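Local coordinates for uncharacterized protein MTH_862 (Methanothermobacter thermautotrophicus, PDB 2R47) that is of unknown function and belongs to a protein family conserved in archaea, with a mixed beta sheet flanked by helices, at residues 84-90 and 109-115. Sequence-based numbering, arbitrary orientation. Where two conformers were deposited one is given.
Sequences NVDVLVL and LVEDALE
Leu88 CD2 presses onto the last turn of helix 103-113, lying 3.9 Å from Val110 CA and 4.1 Å from Leu109 CG, with Ala113 CB next to it. With CG anti to the backbone N (chi1 178°) and CD2 the branch extended away from CA, this methyl reaches the helix backbone. Leu114 packs on the base of the same side chain: its CD1 lies 3.8 Å from Leu88 CB and also touches Val85 O. Further along, Leu90 CD2 meets Leu109 CD2. Where the helix ends, Val85 and Leu114 form a short parallel bridge: Val85 N donates to Ala113 O (2.8 Å), and Glu115 N donates to Val85 O (2.8 Å), almost straight at 177°. Outside this bridge, CB and CG of Glu115 lie against Val85 O and its carboxylate carbon CD comes 3.7 Å from Asp86 CB, while the Asn84 side chain crosses that of Glu115 at about a right angle, OD1 against Glu115 CB. Cutting Glu115 back to an alanine would probably leave the Val85 carbonyl less covered and Asp86 CB without its carboxylate neighbour. In one of its two conformers, Asp86 OD2 accepts hydrogen bonds from the backbone N of Glu27 and of Arg28. The contact thus seats helix 103-113 on strand 88-91 in a beta-alpha-beta connection to parallel strand 118-125; Ile57 of strand 53-58 adjoins Leu88 and Leu109, and Leu120 adjoins Leu90 and Val110.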
loop_
_atom_site.group_PDB
_atom_site.type_symbol
_atom_site.label_atom_id
_atom_site.label_comp_id
_atom_site.label_asym_id
_atom_site.label_seq_id
_atom_site.Cartn_x
_atom_site.Cartn_y
_atom_site.Cartn_z
ATOM N N ASN A 84 -10.030 -21.840 3.408
ATOM C CA ASN A 84 -8.779 -21.771 4.115
ATOM C C ASN A 84 -7.605 -21.671 3.132
ATOM O O ASN A 84 -7.769 -21.807 1.891
ATOM C CB ASN A 84 -8.656 -22.853 5.207
ATOM C CG ASN A 84 -8.571 -24.203 4.665
ATOM O OD1 ASN A 84 -8.628 -25.181 5.424
ATOM N ND2 ASN A 84 -8.455 -24.309 3.366
ATOM N N VAL A 85 -6.437 -21.382 3.681
ATOM C CA VAL A 85 -5.308 -21.012 2.849
ATOM C C VAL A 85 -4.126 -21.836 3.228
ATOM O O VAL A 85 -4.075 -22.368 4.342
ATOM C CB VAL A 85 -4.979 -19.489 3.022
ATOM C CG1 VAL A 85 -6.197 -18.642 2.637
ATOM C CG2 VAL A 85 -4.629 -19.179 4.495
ATOM N N ASP A 86 -3.162 -21.978 2.329
ATOM C CA ASP A 86 -1.953 -22.697 2.713
ATOM C C ASP A 86 -0.832 -21.764 3.197
ATOM O O ASP A 86 0.157 -22.218 3.742
ATOM C CB ASP A 86 -1.513 -23.713 1.642
ATOM C CG ASP A 86 -1.308 -23.074 0.293
ATOM O OD1 ASP A 86 -0.515 -22.135 0.238
ATOM O OD2 ASP A 86 -1.931 -23.500 -0.706
ATOM N N VAL A 87 -1.009 -20.451 3.020
ATOM C CA VAL A 87 -0.159 -19.474 3.755
ATOM C C VAL A 87 -1.086 -18.409 4.319
ATOM O O VAL A 87 -1.885 -17.804 3.572
ATOM C CB VAL A 87 0.889 -18.731 2.858
ATOM C CG1 VAL A 87 1.708 -17.697 3.705
ATOM C CG2 VAL A 87 1.864 -19.730 2.217
ATOM N N LEU A 88 -0.989 -18.171 5.620
ATOM C CA LEU A 88 -1.757 -17.114 6.225
ATOM C C LEU A 88 -0.778 -16.010 6.589
ATOM O O LEU A 88 0.140 -16.239 7.351
ATOM C CB LEU A 88 -2.512 -17.610 7.458
ATOM C CG LEU A 88 -3.337 -16.556 8.220
ATOM C CD1 LEU A 88 -4.350 -15.755 7.373
ATOM C CD2 LEU A 88 -4.019 -17.238 9.445
ATOM N N VAL A 89 -1.003 -14.801 6.056
ATOM C CA VAL A 89 -0.115 -13.687 6.292
ATOM C C VAL A 89 -0.832 -12.714 7.242
ATOM O O VAL A 89 -1.863 -12.083 6.887
ATOM C CB VAL A 89 0.289 -12.958 4.934
ATOM C CG1 VAL A 89 1.265 -11.773 5.236
ATOM C CG2 VAL A 89 0.839 -13.985 3.876
ATOM N N LEU A 90 -0.301 -12.585 8.449
ATOM C CA LEU A 90 -0.818 -11.592 9.401
ATOM C C LEU A 90 -0.131 -10.257 9.102
ATOM O O LEU A 90 1.113 -10.198 8.990
ATOM C CB LEU A 90 -0.495 -12.008 10.845
ATOM C CG LEU A 90 -1.014 -13.413 11.230
ATOM C CD1 LEU A 90 -0.643 -13.690 12.778
ATOM C CD2 LEU A 90 -2.503 -13.559 10.909
ATOM N N LEU A 109 -8.088 -17.522 14.569
ATOM C CA LEU A 109 -7.965 -17.301 13.107
ATOM C C LEU A 109 -6.979 -18.271 12.493
ATOM O O LEU A 109 -7.232 -18.830 11.430
ATOM C CB LEU A 109 -7.512 -15.875 12.798
ATOM C CG LEU A 109 -7.329 -15.615 11.303
ATOM C CD1 LEU A 109 -8.661 -15.737 10.503
ATOM C CD2 LEU A 109 -6.659 -14.261 11.064
ATOM N N VAL A 110 -5.837 -18.450 13.160
ATOM C CA VAL A 110 -4.804 -19.317 12.626
ATOM C C VAL A 110 -5.365 -20.735 12.585
ATOM O O VAL A 110 -5.199 -21.447 11.599
ATOM C CB VAL A 110 -3.493 -19.205 13.420
ATOM C CG1 VAL A 110 -2.464 -20.240 12.897
ATOM C CG2 VAL A 110 -2.924 -17.775 13.292
ATOM N N GLU A 111 -6.066 -21.133 13.649
ATOM C CA GLU A 111 -6.681 -22.446 13.700
ATOM C C GLU A 111 -7.694 -22.644 12.598
ATOM O O GLU A 111 -7.745 -23.726 11.973
ATOM C CB GLU A 111 -7.374 -22.645 15.050
ATOM C CG GLU A 111 -7.905 -24.060 15.240
ATOM C CD GLU A 111 -6.791 -25.112 15.208
ATOM O OE1 GLU A 111 -5.619 -24.747 15.496
ATOM O OE2 GLU A 111 -7.087 -26.301 14.911
ATOM N N ASP A 112 -8.514 -21.623 12.351
ATOM C CA ASP A 112 -9.597 -21.743 11.371
ATOM C C ASP A 112 -9.204 -21.566 9.896
ATOM O O ASP A 112 -9.722 -22.270 9.013
ATOM C CB ASP A 112 -10.713 -20.733 11.678
ATOM C CG ASP A 112 -11.478 -21.045 12.976
ATOM O OD1 ASP A 112 -11.346 -22.150 13.576
ATOM O OD2 ASP A 112 -12.217 -20.134 13.404
ATOM N N ALA A 113 -8.386 -20.568 9.611
ATOM C CA ALA A 113 -8.130 -20.132 8.246
ATOM C C ALA A 113 -6.885 -20.770 7.657
ATOM O O ALA A 113 -6.785 -20.861 6.438
ATOM C CB ALA A 113 -7.972 -18.608 8.187
ATOM N N LEU A 114 -5.942 -21.201 8.498
ATOM C CA LEU A 114 -4.725 -21.810 7.941
ATOM C C LEU A 114 -4.913 -23.309 7.842
ATOM O O LEU A 114 -5.185 -23.961 8.860
ATOM C CB LEU A 114 -3.497 -21.465 8.799
ATOM C CG LEU A 114 -2.133 -21.908 8.244
ATOM C CD1 LEU A 114 -1.825 -21.334 6.828
ATOM C CD2 LEU A 114 -1.003 -21.539 9.281
ATOM N N GLU A 115 -4.777 -23.879 6.639
ATOM C CA GLU A 115 -4.953 -25.321 6.528
ATOM C C GLU A 115 -3.868 -26.060 7.367
ATOM O O GLU A 115 -2.757 -25.537 7.569
ATOM C CB GLU A 115 -4.982 -25.761 5.051
ATOM C CG GLU A 115 -3.673 -25.866 4.417
ATOM C CD GLU A 115 -3.759 -26.372 2.978
ATOM O OE1 GLU A 115 -4.709 -26.077 2.219
ATOM O OE2 GLU A 115 -2.856 -27.112 2.622
#